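Local atomic coordinates of glucose-6-phosphate 1-dehydrogenase (Kluyveromyces lactis, PDB entry 7E6I), a protein that catalyses the NADP+-dependent oxidation of glucose 6-phosphate to 6-phosphogluconolactone, the first and rate-limiting step of the oxidative pentose phosphate pathway. Residues K23-A28 with Y121-P126; S161-Q166 with E435-W440; V249-T254 with V271-A276; I287-R292 with S300-E305; N448-E451 with G455-P458. One frame throughout, in Å; residues are numbered along the deposited sequence.

Overall arrangement
Contacts 1 and 3 are buried, contact 2 is partly so, contact 4 combines buried rings with an exposed salt bridge, and contact 5 lies at the surface. Contact 1 packs helix on strand within the NAD-binding domain; contact 2 joins that domain to the C-terminal one; the other three belong to the C-terminal domain. Contacts 2 and 5 share helix 433-451, whose Val-438 and Glu-435 also pack on Leu-274 of contact 3. Contacts 4 and 5 meet where Ile-287 touches Pro-458. The buried pairs rest on aliphatic carbons met by a ring face or by threonine hydroxyls. Waters bridge contacts 2, 4 and 5; contact 5 adds CA-H...O contacts and proline packing, contact 4 charge and backbone bonding.

Contact 1 of 5, residues K23-A28 with Y121-P126; sequences KKTFPA and YLALPP
Thr-25 sets its CG2 methyl squarely over one face of the Tyr-121 ring, 3.6 Å from the centroid and only 8° off the ring normal, a CH-pi contact. With CG2 anti to the backbone N, the methyl is aimed at the ring and OG1 stands beside the backbone N, where it makes a weak hydrogen bond back to Leu-20 O. OG1 still passes the rim of the ring, 3.9 Å from Tyr-121 CE1, and lies 4.3 Å from Ala-123 CB. The N of Ala-123, centre of an inverse gamma turn, sits at the edge of the ring in its plane. This is Rossmann-type packing: helix 19-34, which follows the first strand of the parallel sheet, is laid against strand 117-122, the neighbour of strand 10-14. Leu-20, close to Ala-123, belongs to a loop and helix start that probably bind NADP(+), as in relatives. Tyr-121 OH reaches a weak bond with Glu-152. Replacing Tyr-121 by an alanine would probably leave the Thr-25 methyl facing a gap and Glu-152 without this hydroxyl. Since no hydrogen bond crosses between the segments, this touch rests on shape and dispersion, with the threonine hydroxyl turned back, weakly bonded, to its own helix.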
# COMPACT_ATOMS: atom_id res chain seq x y z
N LYS A 23 -11.98 -7.12 -10.96
CA LYS A 23 -11.53 -8.00 -9.89
C LYS A 23 -11.35 -7.30 -8.55
O LYS A 23 -11.28 -7.97 -7.52
CB LYS A 23 -10.21 -8.67 -10.26
CG LYS A 23 -10.30 -9.62 -11.43
CD LYS A 23 -9.04 -10.46 -11.52
CE LYS A 23 -8.76 -10.87 -12.95
NZ LYS A 23 -7.31 -11.15 -13.16
N LYS A 24 -11.26 -5.97 -8.53
CA LYS A 24 -10.98 -5.27 -7.28
C LYS A 24 -11.96 -4.14 -6.99
O LYS A 24 -12.55 -4.10 -5.91
CB LYS A 24 -9.54 -4.74 -7.28
CG LYS A 24 -8.50 -5.84 -7.39
CD LYS A 24 -7.99 -6.24 -6.02
CE LYS A 24 -7.08 -7.46 -6.08
NZ LYS A 24 -6.21 -7.53 -4.87
N THR A 25 -12.13 -3.22 -7.94
CA THR A 25 -12.96 -2.05 -7.66
C THR A 25 -14.41 -2.44 -7.45
O THR A 25 -15.01 -2.13 -6.41
CB THR A 25 -12.85 -1.03 -8.79
OG1 THR A 25 -11.50 -0.97 -9.26
CG2 THR A 25 -13.28 0.35 -8.29
N PHE A 26 -15.00 -3.15 -8.42
CA PHE A 26 -16.40 -3.54 -8.29
C PHE A 26 -16.58 -4.54 -7.15
O PHE A 26 -17.54 -4.40 -6.37
CB PHE A 26 -16.93 -4.08 -9.62
CG PHE A 26 -17.39 -2.99 -10.54
CD1 PHE A 26 -18.68 -2.50 -10.45
CD2 PHE A 26 -16.51 -2.41 -11.44
CE1 PHE A 26 -19.10 -1.47 -11.29
CE2 PHE A 26 -16.92 -1.38 -12.27
CZ PHE A 26 -18.22 -0.91 -12.19
N PRO A 27 -15.71 -5.55 -6.99
CA PRO A 27 -15.85 -6.41 -5.80
C PRO A 27 -15.78 -5.63 -4.49
O PRO A 27 -16.49 -5.97 -3.54
CB PRO A 27 -14.70 -7.41 -5.96
CG PRO A 27 -14.50 -7.50 -7.43
CD PRO A 27 -14.73 -6.11 -7.94
N ALA A 28 -14.96 -4.57 -4.43
CA ALA A 28 -14.89 -3.78 -3.21
C ALA A 28 -16.17 -2.99 -3.00
O ALA A 28 -16.67 -2.88 -1.87
CB ALA A 28 -13.68 -2.84 -3.23
N TYR A 121 -13.60 6.98 -9.82
CA TYR A 121 -12.52 6.02 -9.61
C TYR A 121 -11.82 5.77 -10.95
O TYR A 121 -12.44 5.26 -11.89
CB TYR A 121 -13.05 4.71 -9.02
CG TYR A 121 -11.96 3.85 -8.42
CD1 TYR A 121 -10.92 3.35 -9.20
CD2 TYR A 121 -11.97 3.56 -7.05
CE1 TYR A 121 -9.92 2.58 -8.65
CE2 TYR A 121 -10.96 2.79 -6.49
CZ TYR A 121 -9.94 2.29 -7.28
OH TYR A 121 -8.95 1.53 -6.71
N LEU A 122 -10.53 6.09 -11.02
CA LEU A 122 -9.80 6.05 -12.29
C LEU A 122 -8.93 4.79 -12.36
O LEU A 122 -7.72 4.81 -12.13
CB LEU A 122 -8.96 7.31 -12.47
CG LEU A 122 -9.59 8.55 -13.10
CD1 LEU A 122 -10.93 8.88 -12.49
CD2 LEU A 122 -8.64 9.73 -12.95
N ALA A 123 -9.56 3.66 -12.71
CA ALA A 123 -8.87 2.37 -12.77
C ALA A 123 -8.06 2.25 -14.06
O ALA A 123 -8.28 1.38 -14.90
CB ALA A 123 -9.86 1.23 -12.63
N LEU A 124 -7.11 3.16 -14.22
CA LEU A 124 -6.40 3.35 -15.47
C LEU A 124 -4.94 3.59 -15.17
O LEU A 124 -4.58 3.99 -14.05
CB LEU A 124 -6.98 4.54 -16.26
CG LEU A 124 -8.43 4.41 -16.74
CD1 LEU A 124 -9.01 5.75 -17.09
CD2 LEU A 124 -8.47 3.48 -17.94
N PRO A 125 -4.05 3.36 -16.14
CA PRO A 125 -2.64 3.73 -15.96
C PRO A 125 -2.48 5.24 -16.07
O PRO A 125 -3.33 5.93 -16.65
CB PRO A 125 -1.94 3.00 -17.11
CG PRO A 125 -2.99 2.87 -18.15
CD PRO A 125 -4.29 2.70 -17.43
N PRO A 126 -1.38 5.79 -15.54
CA PRO A 126 -1.24 7.25 -15.52
C PRO A 126 -1.27 7.90 -16.90
O PRO A 126 -1.74 9.04 -17.03
CB PRO A 126 0.11 7.47 -14.83
CG PRO A 126 0.32 6.23 -14.04
CD PRO A 126 -0.29 5.12 -14.83

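Contact 2 of 5, residues S161-Q166 with E435-W440; sequences SATELQ and ELDVSW
The indole of Trp-440 receives the methyl of Ala-162 obliquely, at the pyrrole end: Ala-162 CB stands 3.4 Å from Trp-440 CD1 and 3.7 Å from its NE1. Leu-159, one turn earlier on the same helix as Ala-162, also touches the tryptophan, and Gln-243 of helix 236-254 meets it as well. Trp-440 CG lies anti to the carbonyl carbon, chi1 -83°, which swings the indole toward helix 159-169. The other flat group, the carboxylate of Asp-437, faces Thr-163 without direct bonding, OD1 being 4.4 Å from Thr-163 OG1. Water 1 links them, donating to Thr-163 OG1 at 3.1 Å; its 2.5 Å separation from Asp-437 OD1 is short, so its exact position is doubtful. Each group has a firmer partner in its own helix: Thr-163 OG1 bonds to Leu-159 O, and Asp-437 OD2 forms a salt bridge with Lys-441. The contact joins the two domains of the enzyme, helix 159-169 of the NAD-binding domain lying against helix 433-451 of the C-terminal domain, with Thr-163 CA 7.2 Å from Asp-437 CA. No direct hydrogen bond crosses, so the domains meet here through a methyl-indole touch and a water between polar groups each held in its own helix.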
# COMPACT_ATOMS: atom_id res chain seq x y z
N SER A 161 9.59 12.07 -13.77
CA SER A 161 8.28 11.69 -14.29
C SER A 161 7.17 12.01 -13.30
O SER A 161 6.11 12.52 -13.69
CB SER A 161 8.29 10.21 -14.70
OG SER A 161 8.76 9.34 -13.68
N ALA A 162 7.39 11.76 -12.00
CA ALA A 162 6.36 12.08 -11.01
C ALA A 162 6.08 13.57 -10.96
O ALA A 162 4.91 13.99 -10.93
CB ALA A 162 6.75 11.56 -9.63
N THR A 163 7.13 14.39 -10.97
CA THR A 163 6.95 15.84 -11.02
C THR A 163 6.11 16.26 -12.22
O THR A 163 5.19 17.07 -12.11
CB THR A 163 8.30 16.55 -11.05
OG1 THR A 163 9.15 16.00 -10.04
CG2 THR A 163 8.15 18.04 -10.82
N GLU A 164 6.42 15.68 -13.40
CA GLU A 164 5.70 16.05 -14.62
C GLU A 164 4.23 15.70 -14.53
O GLU A 164 3.36 16.49 -14.90
CB GLU A 164 6.34 15.36 -15.82
CG GLU A 164 7.59 16.05 -16.35
CD GLU A 164 8.28 15.22 -17.43
OE1 GLU A 164 7.56 14.48 -18.14
OE2 GLU A 164 9.52 15.31 -17.55
N LEU A 165 3.92 14.50 -14.02
CA LEU A 165 2.52 14.13 -13.85
C LEU A 165 1.80 15.10 -12.93
O LEU A 165 0.69 15.56 -13.24
CB LEU A 165 2.43 12.71 -13.30
CG LEU A 165 1.03 12.24 -12.91
CD1 LEU A 165 0.12 12.31 -14.12
CD2 LEU A 165 1.09 10.84 -12.35
N GLN A 166 2.43 15.43 -11.79
CA GLN A 166 1.77 16.30 -10.82
C GLN A 166 1.63 17.72 -11.35
O GLN A 166 0.65 18.42 -11.03
CB GLN A 166 2.54 16.29 -9.50
CG GLN A 166 1.92 17.19 -8.43
CD GLN A 166 0.43 16.93 -8.21
OE1 GLN A 166 -0.08 15.84 -8.48
NE2 GLN A 166 -0.28 17.93 -7.67
N GLU A 435 4.28 14.39 -0.03
CA GLU A 435 4.68 13.04 0.34
C GLU A 435 5.27 12.29 -0.86
O GLU A 435 6.33 11.66 -0.77
CB GLU A 435 3.46 12.31 0.88
CG GLU A 435 3.70 10.99 1.54
CD GLU A 435 2.39 10.37 2.06
OE1 GLU A 435 1.31 11.00 1.91
OE2 GLU A 435 2.44 9.26 2.64
N LEU A 436 4.59 12.36 -2.00
CA LEU A 436 5.10 11.77 -3.23
C LEU A 436 6.43 12.39 -3.61
O LEU A 436 7.41 11.68 -3.92
CB LEU A 436 4.07 11.98 -4.34
CG LEU A 436 3.86 10.97 -5.45
CD1 LEU A 436 4.21 9.56 -5.00
CD2 LEU A 436 2.41 11.06 -5.89
N ASP A 437 6.50 13.72 -3.60
CA ASP A 437 7.70 14.39 -4.05
C ASP A 437 8.90 13.99 -3.22
O ASP A 437 9.96 13.65 -3.76
CB ASP A 437 7.49 15.90 -4.01
CG ASP A 437 8.70 16.66 -4.49
OD1 ASP A 437 9.11 16.47 -5.66
OD2 ASP A 437 9.26 17.44 -3.70
N VAL A 438 8.76 14.00 -1.89
CA VAL A 438 9.89 13.68 -1.02
C VAL A 438 10.28 12.21 -1.16
O VAL A 438 11.47 11.86 -1.11
CB VAL A 438 9.58 14.04 0.44
CG1 VAL A 438 10.76 13.70 1.32
CG2 VAL A 438 9.24 15.50 0.54
N SER A 439 9.30 11.32 -1.32
CA SER A 439 9.66 9.92 -1.43
C SER A 439 10.44 9.66 -2.71
O SER A 439 11.36 8.84 -2.72
CB SER A 439 8.40 9.05 -1.34
OG SER A 439 7.75 8.96 -2.61
N TRP A 440 10.12 10.38 -3.79
CA TRP A 440 10.90 10.23 -5.02
C TRP A 440 12.26 10.91 -4.93
O TRP A 440 13.23 10.39 -5.48
CB TRP A 440 10.10 10.74 -6.23
CG TRP A 440 9.12 9.71 -6.76
CD1 TRP A 440 7.76 9.84 -6.87
CD2 TRP A 440 9.43 8.39 -7.23
NE1 TRP A 440 7.21 8.69 -7.37
CE2 TRP A 440 8.21 7.78 -7.60
CE3 TRP A 440 10.63 7.67 -7.38
CZ2 TRP A 440 8.15 6.48 -8.11
CZ3 TRP A 440 10.57 6.38 -7.87
CH2 TRP A 440 9.33 5.80 -8.23
O HOH W 1 7.46 15.98 -7.42

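Contact 3 of 5, residues V249-T254 with V271-A276; sequences VLTLLT and VKVLKA
Thr-254 and Thr-251 of helix 236-254 press against Val-273 and Leu-274 of helix 263-276, a nearly perpendicular helix pair in the C-terminal domain. The segment axes approach to 9.4 Å and cross at 99°, so the touching patch is compact. Helix 236-254 also carries His-245, the probable proton acceptor, about two turns before this patch. The contacts across the pair are van der Waals ones, made chiefly by a threonine hydroxyl oxygen against aliphatic carbon. Thr-254 OG1 rests 3.5 Å from Val-273 CG2 and also nears CG1, fitting at the fork of the valine, and the two side chains cross at about a right angle. Thr-251 OG1 meets the branch of Leu-274 likewise, 3.7 Å from its CG. Val-273 CG2 is anti to its backbone N, with CG1 between the N and the carbonyl carbon, which turns both methyls to the threonines. No hydrogen bond crosses between the two segments; the Thr-254 hydroxyl donates within its own helix, to Leu-250 O. Helix 433-451 packs against Leu-274 in turn. Exchanging Thr-254 for an alanine is likely to open a gap beside the Val-273 methyls and deprive Leu-250 O of its hydroxyl donor. That donor, Thr-254 OG1, lies 2.9 Å from Leu-250 O and approaches from above the carbonyl plane, 36° out of it.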
# COMPACT_ATOMS: atom_id res chain seq x y z
N VAL A 249 4.66 2.11 5.32
CA VAL A 249 4.70 1.47 6.63
C VAL A 249 5.76 2.11 7.51
O VAL A 249 5.50 2.45 8.67
CB VAL A 249 4.96 -0.04 6.47
CG1 VAL A 249 5.28 -0.67 7.83
CG2 VAL A 249 3.77 -0.71 5.79
N LEU A 250 6.97 2.27 6.98
CA LEU A 250 8.08 2.78 7.79
C LEU A 250 7.76 4.17 8.29
O LEU A 250 8.06 4.54 9.43
CB LEU A 250 9.36 2.79 6.95
CG LEU A 250 10.61 3.39 7.58
CD1 LEU A 250 10.97 2.63 8.88
CD2 LEU A 250 11.77 3.37 6.58
N THR A 251 7.11 4.94 7.44
CA THR A 251 6.69 6.29 7.79
C THR A 251 5.72 6.28 8.97
O THR A 251 5.85 7.08 9.91
CB THR A 251 6.12 6.88 6.49
OG1 THR A 251 7.01 7.87 5.99
CG2 THR A 251 4.81 7.43 6.66
N LEU A 252 4.77 5.34 8.97
CA LEU A 252 3.86 5.21 10.10
C LEU A 252 4.58 4.79 11.37
O LEU A 252 4.12 5.12 12.47
CB LEU A 252 2.77 4.21 9.75
CG LEU A 252 1.89 4.67 8.58
CD1 LEU A 252 1.04 3.52 8.05
CD2 LEU A 252 1.03 5.85 9.04
N LEU A 253 5.70 4.06 11.26
CA LEU A 253 6.43 3.60 12.44
C LEU A 253 7.37 4.66 13.01
O LEU A 253 7.77 4.55 14.18
CB LEU A 253 7.27 2.37 12.11
CG LEU A 253 6.52 1.10 11.72
CD1 LEU A 253 7.49 0.11 11.03
CD2 LEU A 253 5.84 0.46 12.92
N THR A 254 7.76 5.65 12.21
CA THR A 254 8.78 6.61 12.63
C THR A 254 8.26 8.03 12.81
O THR A 254 8.96 8.84 13.43
CB THR A 254 9.95 6.63 11.64
OG1 THR A 254 9.46 6.95 10.33
CG2 THR A 254 10.68 5.29 11.57
N VAL A 271 5.08 13.48 5.98
CA VAL A 271 5.99 14.31 5.20
C VAL A 271 7.17 14.75 6.06
O VAL A 271 8.32 14.72 5.61
CB VAL A 271 5.23 15.53 4.62
CG1 VAL A 271 6.21 16.46 3.90
CG2 VAL A 271 4.13 15.06 3.66
N LYS A 272 6.90 15.13 7.30
CA LYS A 272 7.95 15.63 8.18
C LYS A 272 9.04 14.58 8.41
O LYS A 272 10.23 14.91 8.38
CB LYS A 272 7.37 16.08 9.52
CG LYS A 272 8.45 16.70 10.42
CD LYS A 272 7.87 17.49 11.56
CE LYS A 272 8.71 17.34 12.81
NZ LYS A 272 8.35 18.35 13.85
N VAL A 273 8.66 13.33 8.69
CA VAL A 273 9.72 12.36 8.96
C VAL A 273 10.44 12.01 7.65
O VAL A 273 11.66 11.80 7.64
CB VAL A 273 9.17 11.12 9.70
CG1 VAL A 273 8.28 10.23 8.79
CG2 VAL A 273 10.31 10.32 10.27
N LEU A 274 9.71 11.97 6.52
CA LEU A 274 10.35 11.75 5.23
C LEU A 274 11.48 12.75 5.00
O LEU A 274 12.57 12.37 4.57
CB LEU A 274 9.32 11.84 4.12
CG LEU A 274 8.47 10.58 3.92
CD1 LEU A 274 7.33 10.81 2.92
CD2 LEU A 274 9.35 9.40 3.50
N LYS A 275 11.25 14.02 5.30
CA LYS A 275 12.28 15.02 5.08
C LYS A 275 13.49 14.83 5.99
O LYS A 275 14.56 15.39 5.70
CB LYS A 275 11.71 16.42 5.28
CG LYS A 275 10.63 16.78 4.28
CD LYS A 275 10.30 18.25 4.33
CE LYS A 275 9.10 18.57 3.50
NZ LYS A 275 8.92 20.03 3.31
N ALA A 276 13.36 14.09 7.09
CA ALA A 276 14.49 13.88 7.98
C ALA A 276 15.35 12.68 7.58
O ALA A 276 16.41 12.48 8.18
CB ALA A 276 14.00 13.69 9.42

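Contact 4 of 5, residues I287-R292 with S300-E305; sequences IGQYGR and SYLDDE
An ST motif at Ser-300 and a salt bridge between Arg-292 and Asp-303 tie the returning loop back to the end of strand 285-291, in the C-terminal domain beside the glucose 6-phosphate pocket. Tyr-290 lies about 5 Å, side chain to side chain, from Lys-339, which lines that pocket. A type I turn runs from Tyr-301 to Asp-304, and at its start Ser-300 and Asp-303 are bonded reciprocally: Ser-300 OG accepts from Asp-303 N, while Asp-303 OD2 takes the N-H of Ser-300. Arg-292 grips this same carboxylate side-on. Its NE donates to Asp-303 OD2 at 2.9 Å through the syn lone pair, and NH2 reaches OD1 at 3.2 Å; the guanidinium and carboxylate planes are nearly coplanar, 23° apart. OD2 thus holds two donors, Ser-300 N arriving from above the carboxylate plane. One backbone bond joins the segments, Tyr-301 N to Tyr-290 O at 2.8 Å. Beside it, Tyr-301 CB sits over the centre of the Tyr-290 ring, 3.8 Å from the centroid, and the Tyr-301 ring turns its edge toward that face, planes 70° apart. Tyr-290 OH bonds to Thr-225 N, and water 2 links it to Ser-300 O. The Gln-289 amide, held through NE2 by Ser-311 O and Cys-313 O, leans on Tyr-301, its CD 3.6 Å from Tyr-301 CD2.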
# COMPACT_ATOMS: atom_id res chain seq x y z
N ILE A 287 21.72 -6.50 -2.99
CA ILE A 287 20.95 -6.52 -4.22
C ILE A 287 21.06 -7.92 -4.82
O ILE A 287 22.16 -8.48 -4.88
CB ILE A 287 21.46 -5.41 -5.16
CG1 ILE A 287 20.35 -4.39 -5.39
CG2 ILE A 287 22.15 -5.89 -6.40
CD1 ILE A 287 20.01 -3.72 -4.11
N GLY A 288 19.93 -8.50 -5.20
CA GLY A 288 19.90 -9.89 -5.64
C GLY A 288 18.91 -10.10 -6.76
O GLY A 288 17.95 -9.35 -6.93
N GLN A 289 19.18 -11.14 -7.56
CA GLN A 289 18.33 -11.56 -8.68
C GLN A 289 18.16 -13.07 -8.57
O GLN A 289 19.12 -13.78 -8.25
CB GLN A 289 18.95 -11.18 -10.04
CG GLN A 289 18.07 -11.49 -11.25
CD GLN A 289 18.78 -11.27 -12.57
OE1 GLN A 289 19.31 -12.22 -13.18
NE2 GLN A 289 18.82 -10.02 -13.03
N TYR A 290 16.96 -13.58 -8.80
CA TYR A 290 16.73 -14.98 -8.47
C TYR A 290 17.17 -15.89 -9.62
O TYR A 290 16.85 -15.65 -10.79
CB TYR A 290 15.28 -15.26 -8.06
CG TYR A 290 14.19 -15.21 -9.10
CD1 TYR A 290 13.84 -16.34 -9.83
CD2 TYR A 290 13.44 -14.04 -9.29
CE1 TYR A 290 12.80 -16.30 -10.77
CE2 TYR A 290 12.40 -13.99 -10.22
CZ TYR A 290 12.09 -15.12 -10.96
OH TYR A 290 11.05 -15.05 -11.86
N GLY A 291 17.95 -16.91 -9.26
CA GLY A 291 18.35 -17.95 -10.19
C GLY A 291 17.52 -19.20 -10.00
O GLY A 291 16.54 -19.24 -9.25
N ARG A 292 17.92 -20.26 -10.70
CA ARG A 292 17.19 -21.51 -10.64
C ARG A 292 17.20 -22.08 -9.23
O ARG A 292 18.17 -21.92 -8.48
CB ARG A 292 17.78 -22.52 -11.62
CG ARG A 292 17.21 -22.41 -13.03
CD ARG A 292 17.96 -23.32 -14.00
NE ARG A 292 18.07 -22.72 -15.32
CZ ARG A 292 19.01 -23.02 -16.20
NH1 ARG A 292 19.94 -23.92 -15.89
NH2 ARG A 292 19.03 -22.44 -17.38
N SER A 300 15.26 -19.66 -13.46
CA SER A 300 15.87 -18.40 -13.07
C SER A 300 15.02 -17.24 -13.58
O SER A 300 14.11 -17.40 -14.40
CB SER A 300 17.29 -18.30 -13.62
OG SER A 300 17.26 -18.20 -15.04
N TYR A 301 15.32 -16.04 -13.07
CA TYR A 301 14.68 -14.86 -13.63
C TYR A 301 14.99 -14.74 -15.12
O TYR A 301 14.11 -14.32 -15.90
CB TYR A 301 15.13 -13.61 -12.86
CG TYR A 301 14.65 -12.31 -13.47
CD1 TYR A 301 13.32 -11.92 -13.35
CD2 TYR A 301 15.52 -11.47 -14.15
CE1 TYR A 301 12.87 -10.74 -13.90
CE2 TYR A 301 15.08 -10.28 -14.69
CZ TYR A 301 13.76 -9.91 -14.57
OH TYR A 301 13.31 -8.73 -15.13
N LEU A 302 16.19 -15.14 -15.54
CA LEU A 302 16.62 -15.01 -16.93
C LEU A 302 16.02 -16.09 -17.84
O LEU A 302 15.91 -15.88 -19.05
CB LEU A 302 18.14 -15.04 -17.02
CG LEU A 302 18.91 -13.92 -16.30
CD1 LEU A 302 20.40 -14.17 -16.38
CD2 LEU A 302 18.58 -12.53 -16.85
N ASP A 303 15.64 -17.25 -17.28
CA ASP A 303 14.94 -18.26 -18.06
C ASP A 303 13.67 -17.73 -18.70
O ASP A 303 13.15 -18.36 -19.62
CB ASP A 303 14.59 -19.46 -17.19
CG ASP A 303 15.78 -20.32 -16.87
OD1 ASP A 303 16.83 -20.14 -17.52
OD2 ASP A 303 15.68 -21.16 -15.95
N ASP A 304 13.13 -16.63 -18.19
CA ASP A 304 11.93 -16.04 -18.78
C ASP A 304 12.21 -15.65 -20.23
O ASP A 304 13.19 -14.94 -20.52
CB ASP A 304 11.49 -14.82 -17.96
CG ASP A 304 10.10 -14.34 -18.33
OD1 ASP A 304 9.86 -14.06 -19.53
OD2 ASP A 304 9.25 -14.21 -17.42
N GLU A 305 11.36 -16.11 -21.14
CA GLU A 305 11.59 -15.81 -22.55
C GLU A 305 11.45 -14.33 -22.86
O GLU A 305 11.94 -13.89 -23.91
CB GLU A 305 10.64 -16.63 -23.43
CG GLU A 305 9.30 -15.97 -23.72
CD GLU A 305 8.28 -16.94 -24.31
OE1 GLU A 305 7.06 -16.72 -24.13
OE2 GLU A 305 8.71 -17.94 -24.94
O HOH W 2 11.27 -16.85 -14.35

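Contact 5 of 5, residues N448-E451 with G455-P458; sequences NYLE and GPQP
Tyr-449 leans its phenol end across the ring of Pro-456, with CZ 3.7 Å from Pro-456 CG and the two side chains at about a right angle. Its CG is anti to the backbone N, chi1 158°, which carries the ring out from the side of the helix to the proline. The hydroxyl comes closer still, OH standing a tight 3.1 Å from Pro-456 CG, and the ring is also stacked with that of His-282. The backbone oxygen of Tyr-449 takes a CA-H...O contact from Gly-455, with 3.4 Å between Gly-455 CA and Tyr-449 O. Leu-450 repeats the pattern one residue on: its O meets Gly-455 CA at 3.3 Å, the straighter of the two, 144° at the hydrogen. Gly-455 has no side chain, and its CA packs directly against the two carbonyls. These carbonyls stand near the C-terminal end of helix 433-451, where a short connection turns the chain back into strand 459-462 at the edge of the large mixed sheet of the C-terminal domain. Leu-450 CD2 touches Pro-456 CD at 3.8 Å. Water 3 donates to Pro-456 O and to Leu-450 O, the second link doubtfully short. Glu-451, at the end of 448-451, directs its carboxylate to a salt bridge with Arg-239.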
# COMPACT_ATOMS: atom_id res chain seq x y z
N ASN A 448 18.77 5.73 -10.02
CA ASN A 448 19.68 6.16 -11.08
C ASN A 448 21.00 5.40 -11.01
O ASN A 448 21.55 5.00 -12.04
CB ASN A 448 19.95 7.66 -10.97
CG ASN A 448 18.78 8.50 -11.39
OD1 ASN A 448 17.82 8.00 -12.01
ND2 ASN A 448 18.83 9.80 -11.06
N TYR A 449 21.54 5.23 -9.80
CA TYR A 449 22.82 4.55 -9.66
C TYR A 449 22.72 3.09 -10.09
O TYR A 449 23.56 2.60 -10.85
CB TYR A 449 23.32 4.70 -8.22
CG TYR A 449 24.32 3.67 -7.79
CD1 TYR A 449 25.66 3.78 -8.15
CD2 TYR A 449 23.94 2.61 -6.99
CE1 TYR A 449 26.58 2.83 -7.75
CE2 TYR A 449 24.85 1.67 -6.58
CZ TYR A 449 26.17 1.78 -6.97
OH TYR A 449 27.06 0.82 -6.55
N LEU A 450 21.67 2.39 -9.65
CA LEU A 450 21.55 0.97 -9.97
C LEU A 450 21.32 0.74 -11.46
O LEU A 450 21.81 -0.24 -12.02
CB LEU A 450 20.41 0.36 -9.17
CG LEU A 450 20.58 0.25 -7.65
CD1 LEU A 450 19.39 -0.51 -7.04
CD2 LEU A 450 21.89 -0.40 -7.30
N GLU A 451 20.56 1.62 -12.10
CA GLU A 451 20.15 1.42 -13.48
C GLU A 451 21.04 2.14 -14.48
O GLU A 451 20.81 2.04 -15.69
CB GLU A 451 18.69 1.86 -13.66
CG GLU A 451 17.72 0.86 -13.04
CD GLU A 451 16.38 1.46 -12.67
OE1 GLU A 451 15.58 0.77 -11.99
OE2 GLU A 451 16.11 2.62 -13.07
N GLY A 455 25.97 0.41 -12.85
CA GLY A 455 25.08 -0.29 -11.96
C GLY A 455 25.63 -1.65 -11.58
O GLY A 455 26.03 -2.44 -12.43
N PRO A 456 25.64 -1.95 -10.28
CA PRO A 456 26.17 -3.25 -9.83
C PRO A 456 25.37 -4.40 -10.40
O PRO A 456 24.20 -4.27 -10.76
CB PRO A 456 26.04 -3.18 -8.31
CG PRO A 456 25.90 -1.72 -7.99
CD PRO A 456 25.17 -1.13 -9.16
N GLN A 457 26.03 -5.55 -10.50
CA GLN A 457 25.35 -6.76 -10.93
C GLN A 457 24.71 -7.42 -9.73
O GLN A 457 25.41 -7.67 -8.74
CB GLN A 457 26.33 -7.72 -11.60
CG GLN A 457 25.92 -9.19 -11.55
CD GLN A 457 24.87 -9.55 -12.59
OE1 GLN A 457 24.87 -9.00 -13.70
NE2 GLN A 457 23.95 -10.46 -12.23
N PRO A 458 23.40 -7.68 -9.73
CA PRO A 458 22.80 -8.37 -8.59
C PRO A 458 23.42 -9.74 -8.40
O PRO A 458 23.69 -10.47 -9.35
CB PRO A 458 21.31 -8.48 -8.97
CG PRO A 458 21.25 -8.16 -10.43
CD PRO A 458 22.39 -7.22 -10.69
O HOH W 3 22.17 -2.26 -10.57